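Local atomic coordinates of putative aminomethyltransferase (Leptospirillum rubarum, PDB entry 3TTG), a protein that probably binds a folate and may act as an aminomethyltransferase related to the T-protein of the glycine cleavage system. Residues A[70-78]-A[158-166]; A[80-90]-A[105-116]. All coordinates share one frame; numbering follows the deposited sequence.

Contact 1 (A[70-78]-A[158-166]); sequences QDEKSLSYS and SGSSFRMLK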
loop_
_atom_site.group_PDB
_atom_site.type_symbol
_atom_site.label_atom_id
_atom_site.label_comp_id
_atom_site.label_asym_id
_atom_site.label_seq_id
_atom_site.Cartn_x
_atom_site.Cartn_y
_atom_site.Cartn_z
ATOM N N GLN A 70 -16.308 -1.701 -11.639
ATOM C CA GLN A 70 -15.668 -2.857 -11.008
ATOM C C GLN A 70 -16.531 -4.128 -11.090
ATOM O O GLN A 70 -17.715 -4.083 -10.754
ATOM C CB GLN A 70 -15.339 -2.539 -9.539
ATOM C CG GLN A 70 -14.224 -3.401 -8.998
ATOM C CD GLN A 70 -13.898 -3.076 -7.563
ATOM O OE1 GLN A 70 -13.878 -1.921 -7.142
ATOM N NE2 GLN A 70 -13.677 -4.090 -6.770
ATOM N N ASP A 71 -15.920 -5.263 -11.509
ATOM C CA ASP A 71 -16.613 -6.573 -11.642
ATOM C C ASP A 71 -16.833 -7.273 -10.265
ATOM O O ASP A 71 -16.350 -6.798 -9.239
ATOM C CB ASP A 71 -15.851 -7.521 -12.577
ATOM C CG ASP A 71 -15.275 -6.857 -13.820
ATOM O OD1 ASP A 71 -14.288 -6.086 -13.679
ATOM O OD2 ASP A 71 -15.809 -7.100 -14.929
ATOM N N GLU A 72 -17.575 -8.393 -10.266
ATOM C CA GLU A 72 -17.977 -9.125 -9.054
ATOM C C GLU A 72 -16.825 -9.666 -8.183
ATOM O O GLU A 72 -16.888 -9.507 -6.965
ATOM C CB GLU A 72 -18.951 -10.298 -9.378
ATOM C CG GLU A 72 -18.507 -11.310 -10.435
ATOM C CD GLU A 72 -19.479 -12.461 -10.629
ATOM O OE1 GLU A 72 -19.334 -13.493 -9.932
ATOM O OE2 GLU A 72 -20.382 -12.334 -11.489
ATOM N N LYS A 73 -15.812 -10.332 -8.750
ATOM C CA LYS A 73 -14.738 -10.876 -7.881
ATOM C C LYS A 73 -13.427 -10.057 -8.068
ATOM O O LYS A 73 -12.342 -10.565 -7.846
ATOM C CB LYS A 73 -14.517 -12.367 -8.193
ATOM C CG LYS A 73 -15.710 -13.257 -7.872
ATOM C CD LYS A 73 -15.489 -14.692 -8.398
ATOM C CE LYS A 73 -16.704 -15.583 -8.254
ATOM N NZ LYS A 73 -16.506 -16.892 -8.935
ATOM N N SER A 74 -13.540 -8.779 -8.409
ATOM C CA SER A 74 -12.395 -7.941 -8.614
ATOM C C SER A 74 -12.091 -7.129 -7.375
ATOM O O SER A 74 -12.972 -6.800 -6.544
ATOM C CB SER A 74 -12.606 -7.020 -9.816
ATOM O OG SER A 74 -11.362 -6.774 -10.470
ATOM N N LEU A 75 -10.824 -6.731 -7.290
ATOM C CA LEU A 75 -10.367 -5.844 -6.261
ATOM C C LEU A 75 -9.901 -4.552 -6.927
ATOM O O LEU A 75 -9.232 -4.616 -7.945
ATOM C CB LEU A 75 -9.214 -6.478 -5.518
ATOM C CG LEU A 75 -8.782 -5.805 -4.233
ATOM C CD1 LEU A 75 -9.721 -6.094 -3.154
ATOM C CD2 LEU A 75 -7.420 -6.307 -3.845
ATOM N N SER A 76 -10.162 -3.418 -6.319
ATOM C CA SER A 76 -9.623 -2.154 -6.837
ATOM C C SER A 76 -9.020 -1.351 -5.700
ATOM O O SER A 76 -9.275 -1.645 -4.526
ATOM C CB SER A 76 -10.729 -1.373 -7.530
ATOM O OG SER A 76 -11.553 -0.912 -6.491
ATOM N N TYR A 77 -8.036 -0.522 -6.034
ATOM C CA TYR A 77 -7.416 0.381 -5.120
ATOM C C TYR A 77 -8.085 1.741 -5.296
ATOM O O TYR A 77 -8.422 2.129 -6.425
ATOM C CB TYR A 77 -5.961 0.501 -5.459
ATOM C CG TYR A 77 -5.162 1.254 -4.447
ATOM C CD1 TYR A 77 -4.971 0.750 -3.177
ATOM C CD2 TYR A 77 -4.475 2.403 -4.799
ATOM C CE1 TYR A 77 -4.149 1.386 -2.267
ATOM C CE2 TYR A 77 -3.656 3.056 -3.896
ATOM C CZ TYR A 77 -3.513 2.563 -2.621
ATOM O OH TYR A 77 -2.676 3.221 -1.755
ATOM N N SER A 78 -8.273 2.429 -4.228
ATOM C CA SER A 78 -8.813 3.796 -4.276
ATOM C C SER A 78 -8.221 4.664 -3.220
ATOM O O SER A 78 -7.861 4.192 -2.138
ATOM C CB SER A 78 -10.324 3.787 -4.054
ATOM O OG SER A 78 -10.911 5.052 -4.351
ATOM N N SER A 158 -5.897 -15.181 -8.772
ATOM C CA SER A 158 -5.134 -14.304 -9.670
ATOM C C SER A 158 -5.064 -12.918 -9.108
ATOM O O SER A 158 -5.802 -12.606 -8.191
ATOM C CB SER A 158 -5.766 -14.254 -11.066
ATOM O OG SER A 158 -7.128 -13.875 -11.010
ATOM N N GLY A 159 -4.170 -12.101 -9.663
ATOM C CA GLY A 159 -3.983 -10.709 -9.269
ATOM C C GLY A 159 -5.265 -9.901 -9.379
ATOM O O GLY A 159 -6.110 -10.215 -10.202
ATOM N N SER A 160 -5.403 -8.857 -8.582
ATOM C CA SER A 160 -6.561 -7.949 -8.537
ATOM C C SER A 160 -7.871 -8.711 -8.265
ATOM O O SER A 160 -8.855 -8.500 -8.971
ATOM C CB SER A 160 -6.697 -7.165 -9.850
ATOM O OG SER A 160 -5.498 -6.511 -10.207
ATOM N N SER A 161 -7.895 -9.587 -7.251
ATOM C CA SER A 161 -9.110 -10.351 -6.983
ATOM C C SER A 161 -9.523 -10.236 -5.562
ATOM O O SER A 161 -8.707 -9.980 -4.663
ATOM C CB SER A 161 -8.967 -11.830 -7.369
ATOM O OG SER A 161 -7.996 -12.482 -6.576
ATOM N N PHE A 162 -10.815 -10.426 -5.360
ATOM C CA PHE A 162 -11.491 -10.361 -4.054
ATOM C C PHE A 162 -12.385 -11.556 -3.957
ATOM O O PHE A 162 -13.336 -11.662 -4.748
ATOM C CB PHE A 162 -12.340 -9.081 -3.909
ATOM C CG PHE A 162 -12.982 -8.972 -2.546
ATOM C CD1 PHE A 162 -12.207 -8.940 -1.403
ATOM C CD2 PHE A 162 -14.369 -9.060 -2.400
ATOM C CE1 PHE A 162 -12.788 -8.921 -0.154
ATOM C CE2 PHE A 162 -14.948 -9.013 -1.140
ATOM C CZ PHE A 162 -14.153 -8.920 -0.028
ATOM N N ARG A 163 -12.097 -12.457 -3.036
ATOM C CA ARG A 163 -12.865 -13.702 -2.922
ATOM C C ARG A 163 -13.369 -13.924 -1.508
ATOM O O ARG A 163 -12.626 -13.647 -0.566
ATOM C CB ARG A 163 -11.978 -14.909 -3.285
ATOM C CG ARG A 163 -10.904 -14.743 -4.388
ATOM C CD ARG A 163 -11.300 -15.294 -5.749
ATOM N NE ARG A 163 -11.575 -16.737 -5.688
ATOM C CZ ARG A 163 -12.004 -17.483 -6.704
ATOM N NH1 ARG A 163 -12.237 -18.779 -6.531
ATOM N NH2 ARG A 163 -12.196 -16.943 -7.907
HETATM N N MSE A 164 -14.589 -14.491 -1.353
HETATM C CA MSE A 164 -15.057 -14.919 -0.039
HETATM C C MSE A 164 -14.680 -16.381 0.086
HETATM O O MSE A 164 -14.767 -17.115 -0.889
HETATM C CB MSE A 164 -16.552 -14.702 0.162
HETATM C CG MSE A 164 -16.963 -14.836 1.635
HETATM SE SE MSE A 164 -18.834 -14.466 1.927
HETATM C CE MSE A 164 -18.870 -14.915 3.810
ATOM N N LEU A 165 -14.094 -16.762 1.210
ATOM C CA LEU A 165 -13.686 -18.139 1.471
ATOM C C LEU A 165 -14.966 -18.944 1.871
ATOM O O LEU A 165 -15.903 -18.379 2.450
ATOM C CB LEU A 165 -12.599 -18.191 2.563
ATOM C CG LEU A 165 -11.295 -17.524 2.213
ATOM C CD1 LEU A 165 -10.396 -17.369 3.427
ATOM C CD2 LEU A 165 -10.589 -18.279 1.105
ATOM N N LYS A 166 -15.020 -20.219 1.529
ATOM C CA LYS A 166 -16.253 -21.011 1.785
ATOM C C LYS A 166 -16.561 -21.118 3.294
ATOM O O LYS A 166 -17.722 -21.116 3.713
ATOM C CB LYS A 166 -16.196 -22.399 1.118
ATOM C CG LYS A 166 -15.078 -23.338 1.538
ATOM C CD LYS A 166 -15.347 -24.783 1.048
ATOM C CE LYS A 166 -15.442 -24.937 -0.463
ATOM N NZ LYS A 166 -15.553 -26.369 -0.864
#

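Contact 2 (A[80-90]-A[105-116]); sequences FLNPKARILFD and PAGTREEFVNHL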
loop_
_atom_site.group_PDB
_atom_site.type_symbol
_atom_site.label_atom_id
_atom_site.label_comp_id
_atom_site.label_asym_id
_atom_site.label_seq_id
_atom_site.Cartn_x
_atom_site.Cartn_y
_atom_site.Cartn_z
ATOM N N PHE A 80 -9.374 8.230 -0.956
ATOM C CA PHE A 80 -10.436 9.092 -0.435
ATOM C C PHE A 80 -9.765 10.408 -0.208
ATOM O O PHE A 80 -8.837 10.528 0.615
ATOM C CB PHE A 80 -11.095 8.516 0.815
ATOM C CG PHE A 80 -11.833 7.230 0.528
ATOM C CD1 PHE A 80 -13.203 7.230 0.339
ATOM C CD2 PHE A 80 -11.137 6.049 0.295
ATOM C CE1 PHE A 80 -13.868 6.068 0.020
ATOM C CE2 PHE A 80 -11.803 4.895 -0.038
ATOM C CZ PHE A 80 -13.151 4.913 -0.194
ATOM N N LEU A 81 -10.135 11.368 -1.012
ATOM C CA LEU A 81 -9.478 12.678 -0.956
ATOM C C LEU A 81 -10.294 13.720 -0.288
ATOM O O LEU A 81 -11.487 13.561 -0.154
ATOM C CB LEU A 81 -9.177 13.147 -2.384
ATOM C CG LEU A 81 -8.495 12.107 -3.318
ATOM C CD1 LEU A 81 -8.374 12.624 -4.724
ATOM C CD2 LEU A 81 -7.138 11.716 -2.839
ATOM N N ASN A 82 -9.634 14.820 0.121
ATOM C CA ASN A 82 -10.312 15.995 0.604
ATOM C C ASN A 82 -10.667 16.838 -0.635
ATOM O O ASN A 82 -10.191 16.521 -1.719
ATOM C CB ASN A 82 -9.440 16.722 1.642
ATOM C CG ASN A 82 -8.231 17.446 1.131
ATOM O OD1 ASN A 82 -8.042 17.681 -0.066
ATOM N ND2 ASN A 82 -7.426 17.864 2.050
ATOM N N PRO A 83 -11.407 17.947 -0.491
ATOM C CA PRO A 83 -11.799 18.767 -1.659
ATOM C C PRO A 83 -10.640 19.353 -2.516
ATOM O O PRO A 83 -10.833 19.692 -3.702
ATOM C CB PRO A 83 -12.581 19.899 -0.988
ATOM C CG PRO A 83 -13.194 19.245 0.199
ATOM C CD PRO A 83 -12.096 18.424 0.733
ATOM N N LYS A 84 -9.467 19.524 -1.897
ATOM C CA LYS A 84 -8.280 20.006 -2.561
ATOM C C LYS A 84 -7.477 18.828 -3.172
ATOM O O LYS A 84 -6.411 19.066 -3.682
ATOM C CB LYS A 84 -7.390 20.804 -1.584
ATOM C CG LYS A 84 -8.001 22.116 -1.110
ATOM C CD LYS A 84 -7.739 23.239 -2.014
ATOM C CE LYS A 84 -8.185 24.583 -1.436
ATOM N NZ LYS A 84 -7.570 24.873 -0.099
ATOM N N ALA A 85 -7.988 17.566 -3.131
ATOM C CA ALA A 85 -7.369 16.405 -3.733
ATOM C C ALA A 85 -6.158 15.875 -3.000
ATOM O O ALA A 85 -5.516 14.987 -3.540
ATOM C CB ALA A 85 -7.033 16.634 -5.217
ATOM N N ARG A 86 -5.961 16.239 -1.728
ATOM C CA ARG A 86 -4.931 15.624 -0.897
ATOM C C ARG A 86 -5.484 14.302 -0.338
ATOM O O ARG A 86 -6.685 14.151 -0.142
ATOM C CB ARG A 86 -4.501 16.544 0.245
ATOM C CG ARG A 86 -3.941 17.908 -0.171
ATOM C CD ARG A 86 -2.558 17.709 -0.766
ATOM N NE ARG A 86 -1.858 18.976 -1.067
ATOM C CZ ARG A 86 -1.174 19.706 -0.187
ATOM N NH1 ARG A 86 -1.111 19.336 1.096
ATOM N NH2 ARG A 86 -0.562 20.821 -0.572
ATOM N N ILE A 87 -4.597 13.374 -0.089
ATOM C CA ILE A 87 -4.941 12.030 0.348
ATOM C C ILE A 87 -5.340 12.009 1.819
ATOM O O ILE A 87 -4.529 12.333 2.672
ATOM C CB ILE A 87 -3.756 11.059 0.113
ATOM C CG1 ILE A 87 -3.356 10.927 -1.429
ATOM C CG2 ILE A 87 -4.034 9.656 0.776
ATOM C CD1 ILE A 87 -1.981 10.289 -1.569
ATOM N N LEU A 88 -6.530 11.493 2.117
ATOM C CA LEU A 88 -6.959 11.273 3.495
ATOM C C LEU A 88 -6.785 9.852 3.831
ATOM O O LEU A 88 -6.280 9.549 4.888
ATOM C CB LEU A 88 -8.422 11.667 3.725
ATOM C CG LEU A 88 -8.775 13.132 3.465
ATOM C CD1 LEU A 88 -10.255 13.364 3.687
ATOM C CD2 LEU A 88 -7.944 14.080 4.396
ATOM N N PHE A 89 -7.215 8.952 2.947
ATOM C CA PHE A 89 -7.070 7.493 3.125
ATOM C C PHE A 89 -6.854 6.803 1.796
ATOM O O PHE A 89 -7.187 7.333 0.756
ATOM C CB PHE A 89 -8.371 6.895 3.773
ATOM C CG PHE A 89 -8.842 7.574 5.032
ATOM C CD1 PHE A 89 -8.245 7.286 6.259
ATOM C CD2 PHE A 89 -9.818 8.563 4.986
ATOM C CE1 PHE A 89 -8.573 8.003 7.397
ATOM C CE2 PHE A 89 -10.195 9.255 6.157
ATOM C CZ PHE A 89 -9.529 9.016 7.336
ATOM N N ASP A 90 -6.357 5.572 1.843
ATOM C CA ASP A 90 -6.391 4.669 0.725
ATOM C C ASP A 90 -7.283 3.499 1.192
ATOM O O ASP A 90 -7.583 3.402 2.360
ATOM C CB ASP A 90 -5.004 4.235 0.219
ATOM C CG ASP A 90 -4.216 3.323 1.154
ATOM O OD1 ASP A 90 -4.696 3.050 2.239
ATOM O OD2 ASP A 90 -3.194 2.793 0.733
ATOM N N PRO A 105 -6.661 1.963 5.891
ATOM C CA PRO A 105 -5.400 1.648 6.561
ATOM C C PRO A 105 -5.553 1.203 8.006
ATOM O O PRO A 105 -6.448 1.657 8.708
ATOM C CB PRO A 105 -4.635 2.994 6.521
ATOM C CG PRO A 105 -5.284 3.792 5.417
ATOM C CD PRO A 105 -6.701 3.391 5.444
ATOM N N ALA A 106 -4.596 0.407 8.486
ATOM C CA ALA A 106 -4.542 0.012 9.895
ATOM C C ALA A 106 -4.653 1.217 10.808
ATOM O O ALA A 106 -4.053 2.241 10.546
ATOM C CB ALA A 106 -3.208 -0.750 10.175
ATOM N N GLY A 107 -5.432 1.094 11.864
ATOM C CA GLY A 107 -5.579 2.142 12.850
ATOM C C GLY A 107 -6.539 3.268 12.483
ATOM O O GLY A 107 -6.660 4.188 13.257
ATOM N N THR A 108 -7.284 3.173 11.374
ATOM C CA THR A 108 -8.227 4.237 10.941
ATOM C C THR A 108 -9.714 3.845 11.043
ATOM O O THR A 108 -10.578 4.585 10.515
ATOM C CB THR A 108 -7.914 4.639 9.483
ATOM O OG1 THR A 108 -8.310 3.619 8.560
ATOM C CG2 THR A 108 -6.483 5.044 9.286
ATOM N N ARG A 109 -10.049 2.741 11.743
ATOM C CA ARG A 109 -11.412 2.224 11.712
ATOM C C ARG A 109 -12.472 3.293 12.049
ATOM O O ARG A 109 -13.472 3.381 11.326
ATOM C CB ARG A 109 -11.631 0.951 12.541
ATOM C CG ARG A 109 -11.648 1.089 14.011
ATOM C CD ARG A 109 -11.494 -0.279 14.728
ATOM N NE ARG A 109 -12.737 -1.051 14.648
ATOM C CZ ARG A 109 -13.029 -2.130 15.368
ATOM N NH1 ARG A 109 -12.153 -2.617 16.240
ATOM N NH2 ARG A 109 -14.203 -2.732 15.224
ATOM N N GLU A 110 -12.241 4.101 13.098
ATOM C CA GLU A 110 -13.168 5.159 13.517
ATOM C C GLU A 110 -13.099 6.364 12.586
ATOM O O GLU A 110 -14.137 6.834 12.106
ATOM C CB GLU A 110 -12.816 5.556 14.956
ATOM C CG GLU A 110 -13.568 6.699 15.584
ATOM C CD GLU A 110 -12.975 6.989 16.953
ATOM O OE1 GLU A 110 -12.727 6.021 17.712
ATOM O OE2 GLU A 110 -12.647 8.166 17.213
ATOM N N GLU A 111 -11.873 6.878 12.315
ATOM C CA GLU A 111 -11.709 8.052 11.456
ATOM C C GLU A 111 -12.226 7.778 10.021
ATOM O O GLU A 111 -12.819 8.664 9.412
ATOM C CB GLU A 111 -10.261 8.518 11.415
ATOM C CG GLU A 111 -9.700 8.858 12.789
ATOM C CD GLU A 111 -9.047 7.764 13.631
ATOM O OE1 GLU A 111 -9.298 6.555 13.404
ATOM O OE2 GLU A 111 -8.346 8.140 14.596
ATOM N N PHE A 112 -11.979 6.588 9.479
ATOM C CA PHE A 112 -12.466 6.207 8.153
ATOM C C PHE A 112 -13.986 6.123 8.125
ATOM O O PHE A 112 -14.577 6.626 7.205
ATOM C CB PHE A 112 -11.863 4.892 7.659
ATOM C CG PHE A 112 -12.284 4.565 6.238
ATOM C CD1 PHE A 112 -11.736 5.238 5.163
ATOM C CD2 PHE A 112 -13.201 3.541 5.981
ATOM C CE1 PHE A 112 -12.110 4.924 3.852
ATOM C CE2 PHE A 112 -13.580 3.231 4.679
ATOM C CZ PHE A 112 -13.003 3.892 3.613
ATOM N N VAL A 113 -14.615 5.497 9.110
ATOM C CA VAL A 113 -16.071 5.391 9.184
ATOM C C VAL A 113 -16.686 6.794 9.325
ATOM O O VAL A 113 -17.659 7.099 8.625
ATOM C CB VAL A 113 -16.475 4.412 10.296
ATOM C CG1 VAL A 113 -17.960 4.526 10.646
ATOM C CG2 VAL A 113 -16.165 2.982 9.845
ATOM N N ASN A 114 -16.078 7.664 10.150
ATOM C CA ASN A 114 -16.531 9.050 10.295
ATOM C C ASN A 114 -16.456 9.818 8.969
ATOM O O ASN A 114 -17.301 10.668 8.690
ATOM C CB ASN A 114 -15.714 9.798 11.388
ATOM C CG ASN A 114 -16.032 9.346 12.813
ATOM O OD1 ASN A 114 -17.083 8.761 13.091
ATOM N ND2 ASN A 114 -15.144 9.624 13.755
ATOM N N HIS A 115 -15.429 9.590 8.214
ATOM C CA HIS A 115 -15.284 10.204 6.868
ATOM C C HIS A 115 -16.387 9.754 5.936
ATOM O O HIS A 115 -17.074 10.595 5.373
ATOM C CB HIS A 115 -13.949 9.886 6.252
ATOM C CG HIS A 115 -13.745 10.504 4.889
ATOM N ND1 HIS A 115 -13.465 11.842 4.743
ATOM C CD2 HIS A 115 -13.821 9.940 3.655
ATOM C CE1 HIS A 115 -13.404 12.063 3.433
ATOM N NE2 HIS A 115 -13.624 10.948 2.739
ATOM N N LEU A 116 -16.689 8.472 5.896
ATOM C CA LEU A 116 -17.848 8.030 5.086
ATOM C C LEU A 116 -19.168 8.652 5.569
ATOM O O LEU A 116 -19.996 9.064 4.751
ATOM C CB LEU A 116 -17.979 6.514 5.157
ATOM C CG LEU A 116 -16.818 5.656 4.596
ATOM C CD1 LEU A 116 -17.196 4.178 4.634
ATOM C CD2 LEU A 116 -16.496 5.985 3.222
HETATM O O HOH W 1 -13.294 11.394 0.046
#

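Contact 1 (A[70-78]-A[158-166])
A single beta bridge, Ser74 opposite Ser161, joins the edges of two sheets in the folate-binding domain: the start of strand 75-81, outermost in the antiparallel sheet, meets strand 161-164, outermost in the mixed one. Phe162 N donates to Lys73 O at 2.9 Å, a nearly straight bond (165°). The second bond runs the other way, Leu75 N to Ser160 O at 3.1 Å. Ser160 O is also approached by the hydroxyl of Ser74, a weak, long bond. Ser160 and Ser161 together face Ile173 in a G1 beta bulge, and Ser160, with positive phi (57°), presents its carbonyl to Leu75 N.

Two apolar side chains close one flank. Leu75 CB lies 3.6 Å from Ser161 O, while its CD1 branch crosses Phe162 at about a right angle and meets CB of that residue at 4.0 Å. With CG anti to the backbone N (chi1 -177°), the Phe162 ring leads away from strand 75-81, toward Ala101, Phe103 and the ring of Tyr170, which lies almost parallel to it. At the exposed side the extended chain of Lys73 passes Arg163, whose bent chain packs NH2 4.0 Å from Lys73 CD. Lys73 NZ and Arg163 NH2, 4.4 Å apart, are like charges that probably repel mildly, although Arg163 also has a cation-pi partner in Phe157. Gln70, just before the type I turn Asp71 to Ser74, ties it down: NE2 donates to Ser74 O and also to Cys93 O, and OE1 accepts from Ser76 OG at 2.6 Å.

Contact 2 (A[80-90]-A[105-116])
Phe112 of helix 109-118 wedges its ring edge between Phe80 and Phe89 of the beta hairpin 75-96, in two T-shaped stacks. Its CE1 sits over the centre of the Phe80 ring, planes at 88°. On the other hairpin strand its CD1 comes down on the face of Phe89, 3.7 Å from CG. A chi1 of -175°, pointing CG away from the backbone N, swings the Phe112 ring into this cleft. A classic beta bulge sets Leu88 and Phe89 both opposite Phe80.

Phe89 is itself the bump that fills a hollow in the helix: its CE1 meets Thr108 CB at 4.0 Å, CZ reaches Glu111 O, and CE2 lies 3.8 Å from His115 CB. Replacing Phe89 by alanine would probably open a gap between Thr108 and His115 and leave one side of the Phe112 edge without its ring. Leu116 CD2 touches Phe80 CE1. Just before the helix, Pro105 packs its CG and CD against Asp90, whose carboxylate is held by Arg45 and Tyr77; the buried Asp90 O, 3.2 Å from Pro105 CD, has no polar partner in the model. Leu88 CD1 presses on His115 CE1 at 3.4 Å, and a water in the imidazole plane links His115 NE2 (2.7 Å) to Leu81 O.

In the fold
Contact 2 is nested along the chain inside the loop that contact 1 closes, and all four segments belong to the folate-binding domain. The centres of the two contacts lie about 21 Å apart, yet both use strand 75-81: its beginning meets strand 161-164 of the mixed sheet, and its end, with neighbouring strand 87-96, receives helix 109-118. One edge strand thus ties the antiparallel sheet to a second sheet and to a helix that follows it in sequence. The two sites touch directly where Tyr77 OH lies 2.6 Å from Asp90 OD2, a probable hydrogen bond between the paired strands, and where Ser78 O packs against Asp90 CB.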